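Local coordinates for putative uncharacterized protein (Mycobacterium avium, PDB 2Z6V), which is the sulfotransferase STF9, which probably transfers a sulfuryl group from the donor PAPS to an acceptor molecule, at residues 41-47 with 87-92; 135-139 with 180-184; 283-287 with 386-390. One frame throughout, in Å; residues are numbered along the deposited sequence.

Contact 1: 41-47 with 87-92; sequences TGLSEID and RLQVHA
The irregular chain that follows helix 30-41 runs over one flank of helix 70-96, bringing the CA atoms of I46 and L88 to 5.8 Å. T41 closes the earlier helix, and G42 leaves it with positive phi. In the ST turn that results, T41 OG1 accepts from L43 N at 3.2 Å while also hydrogen-bonding with A37 O. L43 then drops its fork onto A92, CD1 sitting 3.5 Å from A92 CB with CD2 beside the same methyl. L88 splits its two branches: CD1 reaches toward T41 and L43, and CD2 lies 4.1 Å from I46 CB. A water is modelled between E45 O and L88 O, but so close to the former that the bridge is doubtful. The H91 ring lies beneath the I46-D47 peptide, with I46 C 3.6 Å above the ring centre and D47 N nearer the rim. D47 takes a side-on salt bridge from R87, NE to OD1 and NH2 to OD2, both 3.1 Å, with the carboxylate and guanidinium planes 34° apart. A bend at chi2 (67°) turns the R87 chain toward D47, and its NH1 goes on to D198 and Q197 O. F34 of helix 30-41 packs on I46 and L88, W51 of helix 50-64 on I46 and R87, and Y229 of helix 224-238 makes a cation-pi contact with R87.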
loop_
_atom_site.group_PDB
_atom_site.type_symbol
_atom_site.label_atom_id
_atom_site.label_comp_id
_atom_site.label_asym_id
_atom_site.label_seq_id
_atom_site.Cartn_x
_atom_site.Cartn_y
_atom_site.Cartn_z
ATOM N N THR A 41 -14.367 -3.613 19.511
ATOM C CA THR A 41 -13.224 -4.405 19.967
ATOM C C THR A 41 -13.224 -4.748 21.454
ATOM O O THR A 41 -12.574 -5.709 21.864
ATOM C CB THR A 41 -11.899 -3.691 19.676
ATOM O OG1 THR A 41 -11.794 -2.534 20.511
ATOM C CG2 THR A 41 -11.824 -3.267 18.224
ATOM N N GLY A 42 -13.940 -3.964 22.261
ATOM C CA GLY A 42 -13.969 -4.213 23.693
ATOM C C GLY A 42 -12.706 -3.700 24.372
ATOM O O GLY A 42 -12.399 -4.083 25.503
ATOM N N LEU A 43 -11.976 -2.832 23.677
ATOM C CA LEU A 43 -10.736 -2.248 24.184
ATOM C C LEU A 43 -10.847 -0.727 24.138
ATOM O O LEU A 43 -11.488 -0.182 23.246
ATOM C CB LEU A 43 -9.553 -2.694 23.322
ATOM C CG LEU A 43 -9.302 -4.201 23.231
ATOM C CD1 LEU A 43 -8.282 -4.500 22.119
ATOM C CD2 LEU A 43 -8.818 -4.713 24.590
ATOM N N SER A 44 -10.218 -0.039 25.085
ATOM C CA SER A 44 -10.296 1.422 25.114
ATOM C C SER A 44 -8.954 2.152 25.228
ATOM O O SER A 44 -8.889 3.364 25.025
ATOM C CB SER A 44 -11.235 1.872 26.240
ATOM O OG SER A 44 -10.903 1.245 27.471
ATOM N N GLU A 45 -7.886 1.434 25.549
ATOM C CA GLU A 45 -6.583 2.074 25.647
ATOM C C GLU A 45 -5.915 2.153 24.278
ATOM O O GLU A 45 -6.157 1.325 23.412
ATOM C CB GLU A 45 -5.676 1.313 26.613
ATOM C CG GLU A 45 -6.092 1.405 28.068
ATOM C CD GLU A 45 -5.007 0.891 29.001
ATOM O OE1 GLU A 45 -5.274 0.778 30.218
ATOM O OE2 GLU A 45 -3.882 0.603 28.522
ATOM N N ILE A 46 -5.074 3.159 24.087
ATOM C CA ILE A 46 -4.378 3.333 22.825
ATOM C C ILE A 46 -2.980 3.870 23.120
ATOM O O ILE A 46 -2.754 4.458 24.176
ATOM C CB ILE A 46 -5.159 4.285 21.899
ATOM C CG1 ILE A 46 -4.687 4.102 20.461
ATOM C CG2 ILE A 46 -4.991 5.721 22.348
ATOM C CD1 ILE A 46 -5.665 4.654 19.439
ATOM N N ASP A 47 -2.043 3.665 22.201
ATOM C CA ASP A 47 -0.668 4.096 22.432
ATOM C C ASP A 47 -0.407 5.594 22.390
ATOM O O ASP A 47 0.452 6.088 23.118
ATOM C CB ASP A 47 0.295 3.372 21.473
ATOM C CG ASP A 47 -0.165 3.409 20.027
ATOM O OD1 ASP A 47 -1.133 2.693 19.685
ATOM O OD2 ASP A 47 0.445 4.155 19.231
ATOM N N ARG A 87 -5.884 -0.804 15.412
ATOM C CA ARG A 87 -4.918 -0.026 16.172
ATOM C C ARG A 87 -5.118 -0.350 17.651
ATOM O O ARG A 87 -4.159 -0.559 18.377
ATOM C CB ARG A 87 -5.151 1.463 15.898
ATOM C CG ARG A 87 -4.227 2.420 16.623
ATOM C CD ARG A 87 -2.812 2.301 16.149
ATOM N NE ARG A 87 -1.983 3.355 16.725
ATOM C CZ ARG A 87 -1.877 4.586 16.235
ATOM N NH1 ARG A 87 -2.551 4.938 15.142
ATOM N NH2 ARG A 87 -1.084 5.467 16.832
ATOM N N LEU A 88 -6.376 -0.408 18.081
ATOM C CA LEU A 88 -6.704 -0.722 19.470
ATOM C C LEU A 88 -6.303 -2.144 19.828
ATOM O O LEU A 88 -5.785 -2.399 20.917
ATOM C CB LEU A 88 -8.206 -0.550 19.718
ATOM C CG LEU A 88 -8.712 0.894 19.720
ATOM C CD1 LEU A 88 -10.225 0.922 19.820
ATOM C CD2 LEU A 88 -8.074 1.636 20.880
ATOM N N GLN A 89 -6.549 -3.070 18.906
ATOM C CA GLN A 89 -6.218 -4.473 19.124
ATOM C C GLN A 89 -4.712 -4.709 19.238
ATOM O O GLN A 89 -4.264 -5.490 20.077
ATOM C CB GLN A 89 -6.802 -5.332 17.995
ATOM C CG GLN A 89 -8.317 -5.360 17.975
ATOM C CD GLN A 89 -8.878 -6.380 17.000
ATOM O OE1 GLN A 89 -8.564 -7.565 17.074
ATOM N NE2 GLN A 89 -9.721 -5.920 16.084
ATOM N N VAL A 90 -3.933 -4.027 18.403
ATOM C CA VAL A 90 -2.485 -4.189 18.431
ATOM C C VAL A 90 -1.877 -3.602 19.702
ATOM O O VAL A 90 -0.881 -4.113 20.218
ATOM C CB VAL A 90 -1.820 -3.526 17.197
ATOM C CG1 VAL A 90 -0.294 -3.587 17.320
ATOM C CG2 VAL A 90 -2.274 -4.233 15.924
ATOM N N HIS A 91 -2.481 -2.532 20.210
ATOM C CA HIS A 91 -1.977 -1.901 21.417
ATOM C C HIS A 91 -2.222 -2.769 22.639
ATOM O O HIS A 91 -1.360 -2.881 23.513
ATOM C CB HIS A 91 -2.617 -0.532 21.625
ATOM C CG HIS A 91 -2.195 0.128 22.898
ATOM N ND1 HIS A 91 -2.948 0.069 24.052
ATOM C CD2 HIS A 91 -1.049 0.771 23.227
ATOM C CE1 HIS A 91 -2.281 0.643 25.037
ATOM N NE2 HIS A 91 -1.127 1.075 24.564
ATOM N N ALA A 92 -3.397 -3.385 22.703
ATOM C CA ALA A 92 -3.729 -4.244 23.839
ATOM C C ALA A 92 -2.782 -5.439 23.864
ATOM O O ALA A 92 -2.314 -5.858 24.928
ATOM C CB ALA A 92 -5.178 -4.719 23.745
HETATM O O HOH W 1 -6.385 -1.181 23.508
#

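Contact 2: 135-139 with 180-184; sequences LLHWQ and PHWED
W182 points its indole toward H137 and W138: H137 CB lies over one face, D184 O over the opposite face near the rim, and L136 CB and W138 CD1 meet the edge. Together H137, W138, H181 and W182 form an aromatic cluster beside the parallel sheet of the sulfotransferase fold, just where the chain leaves the outermost strand 132-134. The W182 ring is modelled too close to the H137-W138 backbone, so its detailed fit is approximate. The H137 imidazole turns an edge to the face of the W182 six-membered ring, a T-shaped pair with centroids 5.6 Å apart and planes at 79°. Its first torsion, with CG opposite the backbone N (chi1 -176°), carries the imidazole across toward W182. H181 belongs to a poorly ordered part of the chain, so its place is less certain too. As modelled, its CB makes a CH-pi contact almost straight above the H137 ring, 4.1 Å from the centroid. The two imidazoles are inclined by only 21° but slid apart until they barely overlap. W138 meets W182 rim to rim, neither indole lying over the other. One face of W138 is packed by Q139 CG, 3.8 Å above the plane, and its NE1 hydrogen-bonds to L152 O, which fixes the rotation of this buried indole. Helix 156-166 packs against the cluster, with C158 touching both tryptophans and L162 touching W182. H137 is also tied by a backbone hydrogen bond to G187. The turn that carries W138 is gripped twice by Q139: its backbone N donates to L136 O at 2.9 Å, and its side-chain OE1 accepts a nearly linear bond from L136 N at 3.0 Å.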
loop_
_atom_site.group_PDB
_atom_site.type_symbol
_atom_site.label_atom_id
_atom_site.label_comp_id
_atom_site.label_asym_id
_atom_site.label_seq_id
_atom_site.Cartn_x
_atom_site.Cartn_y
_atom_site.Cartn_z
ATOM N N LEU A 135 3.836 -9.293 4.362
ATOM C CA LEU A 135 2.633 -8.819 5.036
ATOM C C LEU A 135 1.466 -9.342 4.210
ATOM O O LEU A 135 1.305 -8.979 3.047
ATOM C CB LEU A 135 2.604 -7.286 5.071
ATOM C CG LEU A 135 1.434 -6.555 5.748
ATOM C CD1 LEU A 135 1.470 -6.779 7.245
ATOM C CD2 LEU A 135 1.517 -5.058 5.445
ATOM N N LEU A 136 0.661 -10.210 4.800
ATOM C CA LEU A 136 -0.473 -10.766 4.080
ATOM C C LEU A 136 -1.708 -9.938 4.369
ATOM O O LEU A 136 -1.864 -9.401 5.464
ATOM C CB LEU A 136 -0.679 -12.223 4.495
ATOM C CG LEU A 136 0.633 -13.016 4.443
ATOM C CD1 LEU A 136 0.367 -14.455 4.830
ATOM C CD2 LEU A 136 1.253 -12.931 3.040
ATOM N N HIS A 137 -2.587 -9.829 3.381
ATOM C CA HIS A 137 -3.795 -9.043 3.547
ATOM C C HIS A 137 -4.638 -9.375 4.784
ATOM O O HIS A 137 -5.163 -8.458 5.432
ATOM C CB HIS A 137 -4.678 -9.129 2.302
ATOM C CG HIS A 137 -5.888 -8.252 2.377
ATOM N ND1 HIS A 137 -5.800 -6.877 2.475
ATOM C CD2 HIS A 137 -7.206 -8.554 2.462
ATOM C CE1 HIS A 137 -7.013 -6.373 2.625
ATOM N NE2 HIS A 137 -7.884 -7.369 2.621
ATOM N N TRP A 138 -4.773 -10.656 5.132
ATOM C CA TRP A 138 -5.584 -10.980 6.294
ATOM C C TRP A 138 -4.993 -10.429 7.584
ATOM O O TRP A 138 -5.713 -10.230 8.561
ATOM C CB TRP A 138 -5.825 -12.490 6.422
ATOM C CG TRP A 138 -4.697 -13.331 6.957
ATOM C CD1 TRP A 138 -3.737 -13.990 6.230
ATOM C CD2 TRP A 138 -4.470 -13.686 8.329
ATOM N NE1 TRP A 138 -2.940 -14.738 7.065
ATOM C CE2 TRP A 138 -3.367 -14.571 8.356
ATOM C CE3 TRP A 138 -5.094 -13.345 9.536
ATOM C CZ2 TRP A 138 -2.877 -15.122 9.547
ATOM C CZ3 TRP A 138 -4.604 -13.895 10.728
ATOM C CH2 TRP A 138 -3.507 -14.775 10.721
ATOM N N GLN A 139 -3.689 -10.167 7.583
ATOM C CA GLN A 139 -3.031 -9.624 8.768
ATOM C C GLN A 139 -3.299 -8.129 8.888
ATOM O O GLN A 139 -2.941 -7.497 9.886
ATOM C CB GLN A 139 -1.528 -9.902 8.723
ATOM C CG GLN A 139 -1.214 -11.381 8.667
ATOM C CD GLN A 139 0.254 -11.651 8.493
ATOM O OE1 GLN A 139 0.924 -11.003 7.680
ATOM N NE2 GLN A 139 0.774 -12.617 9.250
ATOM N N PRO A 180 -10.274 -8.165 -5.598
ATOM C CA PRO A 180 -10.450 -9.278 -4.659
ATOM C C PRO A 180 -9.147 -9.507 -3.883
ATOM O O PRO A 180 -8.680 -10.641 -3.763
ATOM C CB PRO A 180 -10.789 -10.455 -5.575
ATOM C CG PRO A 180 -11.475 -9.795 -6.730
ATOM C CD PRO A 180 -10.584 -8.598 -6.973
ATOM N N HIS A 181 -8.571 -8.416 -3.372
ATOM C CA HIS A 181 -7.319 -8.447 -2.612
ATOM C C HIS A 181 -7.065 -9.763 -1.895
ATOM O O HIS A 181 -7.783 -10.108 -0.959
ATOM C CB HIS A 181 -7.291 -7.303 -1.589
ATOM C CG HIS A 181 -6.507 -6.109 -2.038
ATOM N ND1 HIS A 181 -5.142 -6.145 -2.231
ATOM C CD2 HIS A 181 -6.896 -4.849 -2.349
ATOM C CE1 HIS A 181 -4.725 -4.961 -2.642
ATOM N NE2 HIS A 181 -5.770 -4.156 -2.722
ATOM N N TRP A 182 -6.038 -10.486 -2.343
ATOM C CA TRP A 182 -5.665 -11.769 -1.754
ATOM C C TRP A 182 -4.929 -12.696 -2.719
ATOM O O TRP A 182 -3.845 -13.200 -2.412
ATOM C CB TRP A 182 -6.905 -12.502 -1.245
ATOM C CG TRP A 182 -6.815 -12.948 0.178
ATOM C CD1 TRP A 182 -7.763 -13.635 0.875
ATOM C CD2 TRP A 182 -5.726 -12.744 1.080
ATOM N NE1 TRP A 182 -7.335 -13.874 2.153
ATOM C CE2 TRP A 182 -6.086 -13.337 2.307
ATOM C CE3 TRP A 182 -4.484 -12.117 0.974
ATOM C CZ2 TRP A 182 -5.249 -13.323 3.416
ATOM C CZ3 TRP A 182 -3.651 -12.104 2.083
ATOM C CH2 TRP A 182 -4.039 -12.703 3.287
ATOM N N GLU A 183 -5.530 -12.918 -3.886
ATOM C CA GLU A 183 -4.963 -13.818 -4.888
ATOM C C GLU A 183 -5.084 -15.207 -4.264
ATOM O O GLU A 183 -6.141 -15.567 -3.739
ATOM C CB GLU A 183 -3.485 -13.478 -5.148
ATOM C CG GLU A 183 -3.136 -13.095 -6.596
ATOM C CD GLU A 183 -2.955 -14.295 -7.515
ATOM O OE1 GLU A 183 -2.156 -15.193 -7.175
ATOM O OE2 GLU A 183 -3.602 -14.334 -8.584
ATOM N N ASP A 184 -4.005 -15.981 -4.309
ATOM C CA ASP A 184 -4.020 -17.309 -3.719
ATOM C C ASP A 184 -4.362 -17.172 -2.241
ATOM O O ASP A 184 -4.601 -16.066 -1.747
ATOM C CB ASP A 184 -2.655 -17.986 -3.888
ATOM C CG ASP A 184 -2.574 -18.841 -5.147
ATOM O OD1 ASP A 184 -2.842 -18.319 -6.254
ATOM O OD2 ASP A 184 -2.236 -20.041 -5.022
#

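Contact 3: 283-287 with 386-390; sequences CNLWR and DEYGL. With PLM (palmitic acid), chain C.
E387 reaches out first, an extended side chain that puts OE1 2.9 Å from R287 NH2. This is a salt bridge, though as a hydrogen bond it is weak, bent to 118° at the proton. The carboxylate meets the guanidinium obliquely, and the aliphatic part of E387 has a second task: CG lies over one face of the Y388 ring, near the rim. Next comes Y388, which carries most of the contact. On its opposite face sits C283 CB, 3.3 Å from the centroid and over the middle of the ring, a CH-pi contact. C283 SG stands off obliquely at 4.3 Å from the same centroid, a sulfur-aromatic contact. The phenol OH, at the far end of the ring, accepts from R287 NE at 2.7 Å with an angle of 151°. R287 comes to it from the opposite direction, extended from CG to NE, and thus one arginine meets two consecutive residues of the loop, the tyrosine by the straighter bond. N284 brings its CA and CB up to the same hydroxyl. Beyond Y388, G389 turns the chain with positive phi, and its N bonds back to D386 O at 2.9 Å. L390 then leads on toward helix 392-405, its side chain against L385. Q301 of helix 301-326 touches both R287 and Y388, and the indole edge of W286 faces the bound palmitic acid, though it is modelled too close for its detail to be trusted. The whole is the loop between helices 360-371 and 392-405 docked on residues 283-287, which continue from helix 275-285, the helix following strand 267-272 in the parallel sheet of the alpha/beta sulfotransferase fold.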
loop_
_atom_site.group_PDB
_atom_site.type_symbol
_atom_site.label_atom_id
_atom_site.label_comp_id
_atom_site.label_asym_id
_atom_site.label_seq_id
_atom_site.Cartn_x
_atom_site.Cartn_y
_atom_site.Cartn_z
ATOM N N CYS A 283 -4.941 7.719 -12.399
ATOM C CA CYS A 283 -6.231 8.389 -12.547
ATOM C C CYS A 283 -7.352 7.385 -12.774
ATOM O O CYS A 283 -8.479 7.563 -12.301
ATOM C CB CYS A 283 -6.201 9.351 -13.736
ATOM S SG CYS A 283 -5.131 10.775 -13.533
ATOM N N ASN A 284 -7.037 6.334 -13.517
ATOM C CA ASN A 284 -8.016 5.313 -13.812
ATOM C C ASN A 284 -8.299 4.495 -12.557
ATOM O O ASN A 284 -9.448 4.132 -12.283
ATOM C CB ASN A 284 -7.499 4.420 -14.946
ATOM C CG ASN A 284 -8.502 3.362 -15.357
ATOM O OD1 ASN A 284 -9.660 3.671 -15.654
ATOM N ND2 ASN A 284 -8.061 2.104 -15.382
ATOM N N LEU A 285 -7.250 4.223 -11.787
ATOM C CA LEU A 285 -7.389 3.444 -10.564
ATOM C C LEU A 285 -8.394 4.084 -9.619
ATOM O O LEU A 285 -9.159 3.388 -8.945
ATOM C CB LEU A 285 -6.036 3.323 -9.849
ATOM C CG LEU A 285 -5.987 2.426 -8.603
ATOM C CD1 LEU A 285 -6.237 0.990 -9.023
ATOM C CD2 LEU A 285 -4.643 2.542 -7.910
ATOM N N TRP A 286 -8.388 5.415 -9.583
ATOM C CA TRP A 286 -9.269 6.168 -8.698
ATOM C C TRP A 286 -10.757 6.051 -8.998
ATOM O O TRP A 286 -11.595 6.331 -8.139
ATOM C CB TRP A 286 -8.894 7.648 -8.708
ATOM C CG TRP A 286 -7.589 7.971 -8.073
ATOM C CD1 TRP A 286 -6.899 7.216 -7.167
ATOM C CD2 TRP A 286 -6.840 9.176 -8.242
ATOM N NE1 TRP A 286 -5.768 7.880 -6.761
ATOM C CE2 TRP A 286 -5.708 9.086 -7.406
ATOM C CE3 TRP A 286 -7.017 10.328 -9.021
ATOM C CZ2 TRP A 286 -4.760 10.102 -7.323
ATOM C CZ3 TRP A 286 -6.071 11.342 -8.937
ATOM C CH2 TRP A 286 -4.958 11.221 -8.095
ATOM N N ARG A 287 -11.093 5.642 -10.212
ATOM C CA ARG A 287 -12.488 5.531 -10.576
ATOM C C ARG A 287 -13.275 4.566 -9.696
ATOM O O ARG A 287 -14.409 4.863 -9.307
ATOM C CB ARG A 287 -12.607 5.152 -12.048
ATOM C CG ARG A 287 -12.336 6.323 -12.986
ATOM C CD ARG A 287 -12.412 5.872 -14.425
ATOM N NE ARG A 287 -12.124 6.945 -15.379
ATOM C CZ ARG A 287 -12.921 7.983 -15.622
ATOM N NH1 ARG A 287 -14.077 8.113 -14.981
ATOM N NH2 ARG A 287 -12.558 8.889 -16.520
ATOM N N ASP A 386 -5.843 12.178 -21.973
ATOM C CA ASP A 386 -6.895 13.079 -22.440
ATOM C C ASP A 386 -8.090 12.939 -21.526
ATOM O O ASP A 386 -8.687 13.922 -21.090
ATOM C CB ASP A 386 -7.337 12.693 -23.848
ATOM C CG ASP A 386 -6.264 12.910 -24.868
ATOM O OD1 ASP A 386 -6.115 12.042 -25.757
ATOM O OD2 ASP A 386 -5.579 13.952 -24.780
ATOM N N GLU A 387 -8.431 11.689 -21.260
ATOM C CA GLU A 387 -9.552 11.350 -20.414
ATOM C C GLU A 387 -9.458 12.065 -19.070
ATOM O O GLU A 387 -10.461 12.207 -18.367
ATOM C CB GLU A 387 -9.584 9.828 -20.231
ATOM C CG GLU A 387 -10.752 9.289 -19.437
ATOM C CD GLU A 387 -10.764 7.776 -19.408
ATOM O OE1 GLU A 387 -11.547 7.202 -18.628
ATOM O OE2 GLU A 387 -9.994 7.156 -20.169
ATOM N N TYR A 388 -8.260 12.536 -18.725
ATOM C CA TYR A 388 -8.042 13.225 -17.452
ATOM C C TYR A 388 -7.435 14.619 -17.586
ATOM O O TYR A 388 -6.953 15.192 -16.608
ATOM C CB TYR A 388 -7.166 12.352 -16.556
ATOM C CG TYR A 388 -7.746 10.976 -16.371
ATOM C CD1 TYR A 388 -8.854 10.774 -15.551
ATOM C CD2 TYR A 388 -7.235 9.885 -17.069
ATOM C CE1 TYR A 388 -9.446 9.519 -15.431
ATOM C CE2 TYR A 388 -7.817 8.630 -16.958
ATOM C CZ TYR A 388 -8.925 8.453 -16.136
ATOM O OH TYR A 388 -9.508 7.210 -16.023
ATOM N N GLY A 389 -7.458 15.160 -18.799
ATOM C CA GLY A 389 -6.934 16.493 -19.031
ATOM C C GLY A 389 -5.423 16.631 -19.000
ATOM O O GLY A 389 -4.905 17.668 -18.584
ATOM N N LEU A 390 -4.713 15.601 -19.447
ATOM C CA LEU A 390 -3.259 15.652 -19.451
ATOM C C LEU A 390 -2.659 15.353 -20.820
ATOM O O LEU A 390 -3.336 14.878 -21.732
ATOM C CB LEU A 390 -2.687 14.662 -18.431
ATOM C CG LEU A 390 -3.019 14.864 -16.955
ATOM C CD1 LEU A 390 -2.492 13.685 -16.145
ATOM C CD2 LEU A 390 -2.412 16.165 -16.471
HETATM C C1 PLM C . -5.203 8.386 -3.356
HETATM O O1 PLM C . -5.244 9.618 -3.563
HETATM O O2 PLM C . -5.763 7.781 -2.416
HETATM C C2 PLM C . -4.401 7.529 -4.339
HETATM C C3 PLM C . -3.007 8.113 -4.573
HETATM C C4 PLM C . -2.133 7.210 -5.446
HETATM C C5 PLM C . -1.913 5.839 -4.801
HETATM C C6 PLM C . -3.104 4.906 -5.027
HETATM C C7 PLM C . -2.998 3.680 -4.119
HETATM C C8 PLM C . -3.311 4.054 -2.669
HETATM C C9 PLM C . -2.366 3.319 -1.719
HETATM C CA PLM C . -2.352 1.814 -1.997
HETATM C CB PLM C . -1.094 1.154 -1.427
HETATM C CC PLM C . 0.153 1.846 -1.982
HETATM C CD PLM C . 0.434 3.149 -1.230
HETATM C CE PLM C . 1.308 4.111 -2.040
HETATM C CF PLM C . 0.560 4.572 -3.293
HETATM C CG PLM C . 1.337 5.645 -4.056
#

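In the fold
The three contacts follow one another along the chain, each closing before the next opens, and none touches another. Contacts 1 and 3 lie on opposite sides of the chain's centre, about 39 Å apart between their centres. Contact 2, the most central, is about 23 Å from contact 1 and 27 Å from contact 3, centre to centre. Helix 224-238 joins the first two, its Y233 reaching V90 of contact 1 and hydrogen-bonding to Q139 of contact 2. Palmitic acid relates the other pair: L285 and W286 of contact 3 border it, the latter modelled too close, and the poorly ordered H181 side chain of contact 2 is about 7 Å away. Q311 hydrogen-bonds to this ligand.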